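Local coordinates for protein elongation factor G homolog (Thermus thermophilus, PDB 1WDT) that binds GTP together with magnesium and probably acts as a GTPase translation elongation factor, at residues 316-321 / 358-363; 488-493 / 532-537; 396-401 / 443-448. All coordinates share one frame; numbering follows the deposited sequence.

Interaction 1. Residues 316-321 / 358-363; sequences LQSEAG and RGMVLW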
loop_
_atom_site.group_PDB
_atom_site.type_symbol
_atom_site.label_atom_id
_atom_site.label_comp_id
_atom_site.label_asym_id
_atom_site.label_seq_id
_atom_site.Cartn_x
_atom_site.Cartn_y
_atom_site.Cartn_z
ATOM N N LEU A 316 10.783 26.610 -5.213
ATOM C CA LEU A 316 11.413 25.558 -4.433
ATOM C C LEU A 316 12.254 24.735 -5.395
ATOM O O LEU A 316 11.917 24.609 -6.572
ATOM C CB LEU A 316 10.356 24.653 -3.789
ATOM C CG LEU A 316 9.511 25.208 -2.641
ATOM C CD1 LEU A 316 8.345 24.278 -2.390
ATOM C CD2 LEU A 316 10.358 25.344 -1.383
ATOM N N GLN A 317 13.357 24.194 -4.900
ATOM C CA GLN A 317 14.217 23.345 -5.706
ATOM C C GLN A 317 13.675 21.923 -5.603
ATOM O O GLN A 317 13.058 21.558 -4.601
ATOM C CB GLN A 317 15.645 23.370 -5.162
ATOM C CG GLN A 317 16.572 24.335 -5.876
ATOM C CD GLN A 317 16.755 23.971 -7.338
ATOM O OE1 GLN A 317 17.047 22.819 -7.670
ATOM N NE2 GLN A 317 16.591 24.952 -8.220
ATOM N N SER A 318 13.900 21.127 -6.639
ATOM C CA SER A 318 13.456 19.742 -6.643
ATOM C C SER A 318 14.361 19.001 -7.603
ATOM O O SER A 318 15.097 19.625 -8.368
ATOM C CB SER A 318 12.011 19.627 -7.124
ATOM O OG SER A 318 11.941 19.822 -8.519
ATOM N N GLU A 319 14.308 17.673 -7.564
ATOM C CA GLU A 319 15.130 16.864 -8.456
ATOM C C GLU A 319 14.809 17.180 -9.918
ATOM O O GLU A 319 15.635 16.956 -10.801
ATOM C CB GLU A 319 14.901 15.372 -8.193
ATOM C CG GLU A 319 15.476 14.852 -6.879
ATOM C CD GLU A 319 16.965 15.127 -6.748
ATOM O OE1 GLU A 319 17.642 15.198 -7.794
ATOM O OE2 GLU A 319 17.454 15.260 -5.602
ATOM N N ALA A 320 13.610 17.708 -10.164
ATOM C CA ALA A 320 13.178 18.048 -11.518
ATOM C C ALA A 320 13.476 19.507 -11.854
ATOM O O ALA A 320 13.061 20.010 -12.895
ATOM C CB ALA A 320 11.693 17.784 -11.663
ATOM N N GLY A 321 14.193 20.184 -10.969
ATOM C CA GLY A 321 14.508 21.577 -11.206
ATOM C C GLY A 321 13.624 22.489 -10.386
ATOM O O GLY A 321 12.825 22.030 -9.562
ATOM N N ARG A 358 4.735 11.736 -6.910
ATOM C CA ARG A 358 4.668 11.269 -5.529
ATOM C C ARG A 358 6.041 10.856 -4.998
ATOM O O ARG A 358 6.728 10.043 -5.612
ATOM C CB ARG A 358 3.716 10.073 -5.436
ATOM C CG ARG A 358 3.597 9.445 -4.047
ATOM C CD ARG A 358 2.589 8.305 -4.088
ATOM N NE ARG A 358 2.181 7.844 -2.766
ATOM C CZ ARG A 358 2.950 7.154 -1.932
ATOM N NH1 ARG A 358 4.190 6.834 -2.275
ATOM N NH2 ARG A 358 2.467 6.767 -0.756
ATOM N N GLY A 359 6.430 11.411 -3.852
ATOM C CA GLY A 359 7.718 11.066 -3.266
ATOM C C GLY A 359 8.809 12.108 -3.440
ATOM O O GLY A 359 9.834 12.062 -2.753
ATOM N N MET A 360 8.601 13.048 -4.354
ATOM C CA MET A 360 9.591 14.087 -4.604
ATOM C C MET A 360 9.695 15.052 -3.439
ATOM O O MET A 360 8.689 15.496 -2.893
ATOM C CB MET A 360 9.258 14.853 -5.890
ATOM C CG MET A 360 9.689 14.119 -7.157
ATOM S SD MET A 360 9.252 14.999 -8.682
ATOM C CE MET A 360 10.185 16.510 -8.487
ATOM N N VAL A 361 10.926 15.354 -3.047
ATOM C CA VAL A 361 11.182 16.273 -1.950
ATOM C C VAL A 361 11.444 17.648 -2.575
ATOM O O VAL A 361 12.036 17.731 -3.652
ATOM C CB VAL A 361 12.423 15.820 -1.149
ATOM C CG1 VAL A 361 12.670 16.763 0.016
ATOM C CG2 VAL A 361 12.223 14.377 -0.659
ATOM N N LEU A 362 10.983 18.709 -1.912
ATOM C CA LEU A 362 11.168 20.096 -2.381
ATOM C C LEU A 362 11.866 20.874 -1.263
ATOM O O LEU A 362 11.620 20.629 -0.086
ATOM C CB LEU A 362 9.818 20.773 -2.676
ATOM C CG LEU A 362 8.891 20.365 -3.834
ATOM C CD1 LEU A 362 9.488 20.796 -5.143
ATOM C CD2 LEU A 362 8.652 18.875 -3.823
ATOM N N TRP A 363 12.707 21.837 -1.612
ATOM C CA TRP A 363 13.410 22.563 -0.565
ATOM C C TRP A 363 14.038 23.864 -1.039
ATOM O O TRP A 363 14.040 24.177 -2.227
ATOM C CB TRP A 363 14.530 21.666 -0.022
ATOM C CG TRP A 363 15.635 21.465 -1.028
ATOM C CD1 TRP A 363 16.707 22.285 -1.236
ATOM C CD2 TRP A 363 15.713 20.445 -2.041
ATOM N NE1 TRP A 363 17.440 21.849 -2.315
ATOM C CE2 TRP A 363 16.854 20.725 -2.829
ATOM C CE3 TRP A 363 14.927 19.325 -2.362
ATOM C CZ2 TRP A 363 17.231 19.927 -3.922
ATOM C CZ3 TRP A 363 15.301 18.531 -3.449
ATOM C CH2 TRP A 363 16.444 18.839 -4.216
HETATM O O HOH W 1 12.499 16.409 -5.746
#
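Trp363 lies against the backbone of Gln317 and Ser318, and the largest share of the contact falls to this tryptophan. The two strands run antiparallel. Gln317 and Trp363 form a hydrogen-bonded pair: Gln317 N to Trp363 O is 2.8 Å, and Trp363 N to Gln317 O is 3.0 Å.

From CB, the Trp363 side chain turns back over the neighbouring strand. CG sits between the backbone N and the carbonyl carbon (chi1 69°), and this swings the ring across the pair. NE1 and CE2 meet Gln317 CB, which makes a CH-pi contact over the five-membered ring, 3.9 Å from its centroid. CD2 and CE3 lie beneath Gln317 O, which stands over the same indole toward its rim. CZ3 reaches Ser318 CA at 3.9 Å. At the far end CH2 passes the carboxylate of Glu319, whose OE2 also forms a salt bridge with Lys367.

Ser318 points to the other side of the sheet, with Leu362. Its CB is pressed tightly on Leu362 CD1 at 3.4 Å. Its OG donates to Gly321 O, 2.6 Å away, along a lone pair in the carbonyl plane. The same OG accepts a weak bond from Ala320 N. They add to the Gly321 N to Ser318 O bond of the type I turn from Ser318 to Gly321. Met360 CE fits beside this turn, 3.7 Å from Ala320 CB.

One water links Glu319 N to Val361 O where the strands separate. In the antiparallel sheet of domain 2, strand 361-363 lies between strands 314-318 and 285-294. The two backbone bonds of the Gln317-Trp363 pair set the register here, while the indole covers the polar backbone beside it and water takes over where direct pairing ends.

Interaction 2. Residues 488-493 / 532-537; sequences EPASEY and GFKAIV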
loop_
_atom_site.group_PDB
_atom_site.type_symbol
_atom_site.label_atom_id
_atom_site.label_comp_id
_atom_site.label_asym_id
_atom_site.label_seq_id
_atom_site.Cartn_x
_atom_site.Cartn_y
_atom_site.Cartn_z
ATOM N N GLU A 488 22.145 -32.688 -20.948
ATOM C CA GLU A 488 22.016 -33.500 -19.745
ATOM C C GLU A 488 21.027 -32.900 -18.768
ATOM O O GLU A 488 21.057 -31.698 -18.501
ATOM C CB GLU A 488 23.357 -33.644 -19.020
ATOM C CG GLU A 488 24.477 -34.294 -19.821
ATOM C CD GLU A 488 25.705 -34.565 -18.968
ATOM O OE1 GLU A 488 26.096 -33.675 -18.181
ATOM O OE2 GLU A 488 26.286 -35.665 -19.091
ATOM N N PRO A 489 20.124 -33.731 -18.226
ATOM C CA PRO A 489 19.142 -33.231 -17.262
ATOM C C PRO A 489 19.923 -32.686 -16.075
ATOM O O PRO A 489 20.956 -33.240 -15.711
ATOM C CB PRO A 489 18.350 -34.485 -16.904
ATOM C CG PRO A 489 18.382 -35.268 -18.184
ATOM C CD PRO A 489 19.828 -35.124 -18.606
ATOM N N ALA A 490 19.449 -31.593 -15.486
ATOM C CA ALA A 490 20.129 -30.995 -14.339
ATOM C C ALA A 490 19.204 -30.034 -13.596
ATOM O O ALA A 490 18.198 -29.582 -14.136
ATOM C CB ALA A 490 21.379 -30.258 -14.796
ATOM N N SER A 491 19.543 -29.726 -12.352
ATOM C CA SER A 491 18.724 -28.818 -11.566
ATOM C C SER A 491 18.897 -27.385 -12.060
ATOM O O SER A 491 17.926 -26.639 -12.169
ATOM C CB SER A 491 19.107 -28.903 -10.087
ATOM O OG SER A 491 20.432 -28.458 -9.879
ATOM N N GLU A 492 20.135 -27.014 -12.373
ATOM C CA GLU A 492 20.443 -25.663 -12.838
ATOM C C GLU A 492 21.006 -25.650 -14.255
ATOM O O GLU A 492 21.781 -26.527 -14.633
ATOM C CB GLU A 492 21.470 -25.016 -11.902
ATOM C CG GLU A 492 21.103 -25.050 -10.422
ATOM C CD GLU A 492 20.248 -23.870 -9.999
ATOM O OE1 GLU A 492 19.209 -23.619 -10.646
ATOM O OE2 GLU A 492 20.615 -23.196 -9.012
ATOM N N TYR A 493 20.622 -24.651 -15.040
ATOM C CA TYR A 493 21.138 -24.537 -16.393
ATOM C C TYR A 493 22.615 -24.170 -16.365
ATOM O O TYR A 493 23.063 -23.417 -15.494
ATOM C CB TYR A 493 20.383 -23.469 -17.187
ATOM C CG TYR A 493 21.167 -22.951 -18.378
ATOM C CD1 TYR A 493 22.025 -21.852 -18.252
ATOM C CD2 TYR A 493 21.085 -23.587 -19.620
ATOM C CE1 TYR A 493 22.780 -21.400 -19.334
ATOM C CE2 TYR A 493 21.834 -23.146 -20.708
ATOM C CZ TYR A 493 22.677 -22.054 -20.559
ATOM O OH TYR A 493 23.408 -21.623 -21.635
ATOM N N GLY A 532 16.704 -26.303 -16.509
ATOM C CA GLY A 532 17.247 -27.502 -15.898
ATOM C C GLY A 532 17.959 -28.434 -16.860
ATOM O O GLY A 532 17.539 -29.575 -17.054
ATOM N N PHE A 533 19.036 -27.955 -17.470
ATOM C CA PHE A 533 19.803 -28.777 -18.397
ATOM C C PHE A 533 21.195 -28.212 -18.618
ATOM O O PHE A 533 21.411 -27.003 -18.511
ATOM C CB PHE A 533 19.103 -28.884 -19.756
ATOM C CG PHE A 533 19.092 -27.602 -20.545
ATOM C CD1 PHE A 533 18.059 -26.683 -20.397
ATOM C CD2 PHE A 533 20.122 -27.310 -21.439
ATOM C CE1 PHE A 533 18.049 -25.493 -21.129
ATOM C CE2 PHE A 533 20.123 -26.125 -22.175
ATOM C CZ PHE A 533 19.084 -25.212 -22.021
ATOM N N LYS A 534 22.142 -29.100 -18.899
ATOM C CA LYS A 534 23.497 -28.683 -19.193
ATOM C C LYS A 534 23.602 -28.761 -20.711
ATOM O O LYS A 534 23.152 -29.736 -21.328
ATOM C CB LYS A 534 24.529 -29.625 -18.560
ATOM C CG LYS A 534 24.563 -29.625 -17.041
ATOM C CD LYS A 534 24.818 -28.232 -16.468
ATOM C CE LYS A 534 24.822 -28.272 -14.937
ATOM N NZ LYS A 534 24.917 -26.928 -14.309
ATOM N N ALA A 535 24.149 -27.714 -21.316
ATOM C CA ALA A 535 24.341 -27.691 -22.756
ATOM C C ALA A 535 25.834 -27.906 -22.917
ATOM O O ALA A 535 26.630 -27.033 -22.585
ATOM C CB ALA A 535 23.929 -26.348 -23.330
ATOM N N ILE A 536 26.212 -29.075 -23.416
ATOM C CA ILE A 536 27.619 -29.414 -23.582
ATOM C C ILE A 536 28.048 -29.460 -25.042
ATOM O O ILE A 536 27.580 -30.305 -25.811
ATOM C CB ILE A 536 27.912 -30.775 -22.931
ATOM C CG1 ILE A 536 27.423 -30.758 -21.480
ATOM C CG2 ILE A 536 29.406 -31.091 -23.007
ATOM C CD1 ILE A 536 27.447 -32.114 -20.806
ATOM N N VAL A 537 28.930 -28.534 -25.412
ATOM C CA VAL A 537 29.467 -28.448 -26.767
ATOM C C VAL A 537 30.815 -29.160 -26.687
ATOM O O VAL A 537 31.765 -28.647 -26.099
ATOM C CB VAL A 537 29.638 -26.971 -27.184
ATOM C CG1 VAL A 537 30.172 -26.866 -28.610
ATOM C CG2 VAL A 537 28.288 -26.271 -27.090
#
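Tyr493 turns the edge of its ring onto the face of Phe533. The pair is T-shaped, with planes at 73° and centroids 5.2 Å apart. Tyr493 CD2 comes over the rim of the Phe533 ring, 3.5 Å from CZ. Phe533 CG lies between its backbone N and carbonyl carbon (chi1 69°), whereas Tyr493 CG is anti to its N (chi1 159°). With these torsions the two side chains run side by side in the same direction. Tyr493 OH bonds to Glu513, and Phe533 meets the ring of Phe560.

Lys534 leaves on the face of the sheet that carries Glu488. Its chain bends near its base and is extended beyond. CG and CE pass Ala490 CB, and NZ bonds to Glu492 O at 3.2 Å from above the carbonyl plane.

Glu488 is extended beyond CG and lays its carboxylate end across Ile536. OE1 is 3.3 Å from Ile536 CD1, while OE2 forms a salt bridge with Arg486.

Backbone bonds pair Glu488 with Lys534, 2.8 Å from Lys534 N to Glu488 O. Ala490 N also bonds to Gly532 O, at 3.2 Å. The contact joins strands 479-489 and 533-541 of domain IV. Loop 490-493 carries the chain across strand 533-541 to its other neighbour, the parallel strand 494-497. The Lys534 ammonium probably helps hold this loop through one carbonyl, while the aromatic pair anchors its far end without polar bonds.

Interaction 3. Residues 396-401 / 443-448; sequences ARLGEA and YGVEVE
The helical segment 396-401 lies over the bend 443-446 and the start of strand 447-450, approaching to 5.9 Å between the CA atoms of Ala401 and Tyr443, with no hydrogen bond between the two segments.

Val445 is the central side chain. Its CG2 points to the helix and meets Ala401 CB at 3.5 Å. The same methyl also touches the CB and the backbone O of Arg397. Its CG1 turns to the other side, to Leu398 CD2. That leucine methyl also reaches Val447 CG1, 3.7 Å away. Leu398 therefore bridges the two valines and crosses each at about a right angle. Its own CG is anti to its N (chi1 -171°), and this brings CD2 to the valines although CB does not aim at them.

The bend is a Schellman motif that ends helix 430-442. Gly444, with positive phi, is its C-prime residue; Val445 N bonds to Leu440 O and Gly444 N to Gln441 O. The chain then enters strand 447-450, an edge strand of the four-stranded antiparallel sheet of domain III, which pairs with strand 383-389.

Arg397 reaches the bend with its chain bent at chi3 (63°). Its guanidinium lies flat against Gly444 O, which stands over the centre of one face, 3.5 Å from CZ. The carbonyl oxygen thus faces the cation broadside, and the attraction is probably electrostatic. At the start of the bend, Tyr443 CD2 comes within 3.8 Å of Ala401 O, and its hydroxyl bonds to Val293 O in strand 285-294.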
loop_
_atom_site.group_PDB
_atom_site.type_symbol
_atom_site.label_atom_id
_atom_site.label_comp_id
_atom_site.label_asym_id
_atom_site.label_seq_id
_atom_site.Cartn_x
_atom_site.Cartn_y
_atom_site.Cartn_z
ATOM N N ALA A 396 -5.503 2.107 -28.451
ATOM C CA ALA A 396 -4.695 3.255 -28.843
ATOM C C ALA A 396 -4.521 4.283 -27.730
ATOM O O ALA A 396 -3.447 4.865 -27.572
ATOM C CB ALA A 396 -5.308 3.920 -30.069
ATOM N N ARG A 397 -5.581 4.495 -26.960
ATOM C CA ARG A 397 -5.574 5.469 -25.875
ATOM C C ARG A 397 -5.136 4.874 -24.541
ATOM O O ARG A 397 -4.947 5.595 -23.565
ATOM C CB ARG A 397 -6.974 6.067 -25.731
ATOM C CG ARG A 397 -7.514 6.649 -27.026
ATOM C CD ARG A 397 -9.012 6.873 -26.969
ATOM N NE ARG A 397 -9.393 7.850 -25.959
ATOM C CZ ARG A 397 -10.633 8.297 -25.790
ATOM N NH1 ARG A 397 -11.610 7.852 -26.566
ATOM N NH2 ARG A 397 -10.897 9.188 -24.846
ATOM N N LEU A 398 -4.961 3.559 -24.512
ATOM C CA LEU A 398 -4.587 2.853 -23.296
ATOM C C LEU A 398 -3.208 3.237 -22.759
ATOM O O LEU A 398 -2.963 3.179 -21.550
ATOM C CB LEU A 398 -4.673 1.348 -23.554
ATOM C CG LEU A 398 -4.543 0.331 -22.416
ATOM C CD1 LEU A 398 -3.090 0.025 -22.177
ATOM C CD2 LEU A 398 -5.233 0.849 -21.164
ATOM N N GLY A 399 -2.313 3.640 -23.655
ATOM C CA GLY A 399 -0.978 4.023 -23.237
ATOM C C GLY A 399 -0.974 5.263 -22.362
ATOM O O GLY A 399 -0.379 5.273 -21.287
ATOM N N GLU A 400 -1.650 6.306 -22.826
ATOM C CA GLU A 400 -1.731 7.562 -22.100
ATOM C C GLU A 400 -2.605 7.438 -20.856
ATOM O O GLU A 400 -2.348 8.087 -19.839
ATOM C CB GLU A 400 -2.290 8.651 -23.016
ATOM C CG GLU A 400 -2.465 9.999 -22.340
ATOM C CD GLU A 400 -1.150 10.598 -21.873
ATOM O OE1 GLU A 400 -1.184 11.675 -21.246
ATOM O OE2 GLU A 400 -0.083 10.000 -22.132
ATOM N N ALA A 401 -3.640 6.609 -20.942
ATOM C CA ALA A 401 -4.548 6.409 -19.819
ATOM C C ALA A 401 -3.815 5.751 -18.654
ATOM O O ALA A 401 -4.021 6.120 -17.501
ATOM C CB ALA A 401 -5.750 5.551 -20.253
ATOM N N TYR A 443 -10.819 8.062 -17.761
ATOM C CA TYR A 443 -9.877 8.649 -18.710
ATOM C C TYR A 443 -10.255 8.321 -20.149
ATOM O O TYR A 443 -9.474 8.558 -21.072
ATOM C CB TYR A 443 -8.445 8.162 -18.442
ATOM C CG TYR A 443 -7.892 8.584 -17.099
ATOM C CD1 TYR A 443 -8.055 9.888 -16.636
ATOM C CD2 TYR A 443 -7.221 7.673 -16.284
ATOM C CE1 TYR A 443 -7.571 10.275 -15.396
ATOM C CE2 TYR A 443 -6.728 8.051 -15.043
ATOM C CZ TYR A 443 -6.907 9.350 -14.604
ATOM O OH TYR A 443 -6.429 9.722 -13.372
ATOM N N GLY A 444 -11.449 7.763 -20.329
ATOM C CA GLY A 444 -11.930 7.427 -21.660
ATOM C C GLY A 444 -11.487 6.093 -22.244
ATOM O O GLY A 444 -11.558 5.897 -23.458
ATOM N N VAL A 445 -11.044 5.169 -21.398
ATOM C CA VAL A 445 -10.599 3.876 -21.889
ATOM C C VAL A 445 -11.274 2.683 -21.211
ATOM O O VAL A 445 -11.373 2.614 -19.984
ATOM C CB VAL A 445 -9.068 3.741 -21.742
ATOM C CG1 VAL A 445 -8.601 2.396 -22.287
ATOM C CG2 VAL A 445 -8.382 4.885 -22.477
ATOM N N GLU A 446 -11.735 1.746 -22.034
ATOM C CA GLU A 446 -12.385 0.523 -21.566
ATOM C C GLU A 446 -11.386 -0.615 -21.620
ATOM O O GLU A 446 -10.767 -0.865 -22.658
ATOM C CB GLU A 446 -13.563 0.154 -22.463
ATOM C CG GLU A 446 -14.834 0.931 -22.230
ATOM C CD GLU A 446 -15.938 0.455 -23.156
ATOM O OE1 GLU A 446 -15.903 0.809 -24.353
ATOM O OE2 GLU A 446 -16.826 -0.290 -22.691
ATOM N N VAL A 447 -11.240 -1.319 -20.508
ATOM C CA VAL A 447 -10.309 -2.430 -20.457
ATOM C C VAL A 447 -11.037 -3.562 -19.772
ATOM O O VAL A 447 -12.092 -3.355 -19.183
ATOM C CB VAL A 447 -9.031 -2.067 -19.642
ATOM C CG1 VAL A 447 -8.450 -0.743 -20.141
ATOM C CG2 VAL A 447 -9.362 -1.960 -18.154
ATOM N N GLU A 448 -10.481 -4.759 -19.866
ATOM C CA GLU A 448 -11.073 -5.915 -19.221
ATOM C C GLU A 448 -9.923 -6.710 -18.626
ATOM O O GLU A 448 -8.811 -6.699 -19.157
ATOM C CB GLU A 448 -11.856 -6.759 -20.235
ATOM C CG GLU A 448 -11.006 -7.427 -21.296
ATOM C CD GLU A 448 -11.840 -8.099 -22.372
ATOM O OE1 GLU A 448 -12.386 -7.380 -23.239
ATOM O OE2 GLU A 448 -11.955 -9.344 -22.345
#

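Overall arrangement
Following the chain from the N terminus, the GTP-binding domain comes first. Interaction 1 then closes a loop of 36 residues, rich in strand, within domain 2 and ties strand 314-318 to 361-363. Interaction 3 follows in domain III; across 41 residues it ties helix 392-408 to the lead-in of strand 447-450. Interaction 2 comes last, in domain IV, and its 38-residue loop includes helix 509-520; it ties strand 479-489 and the loop after it to strand 533-541. The three loops lie in series; none nests in or crosses another. Nearest atoms of interactions 1 and 3 are about 13 Å apart. Interaction 2 lies farther off, about 32 Å from interaction 3 by nearest atoms.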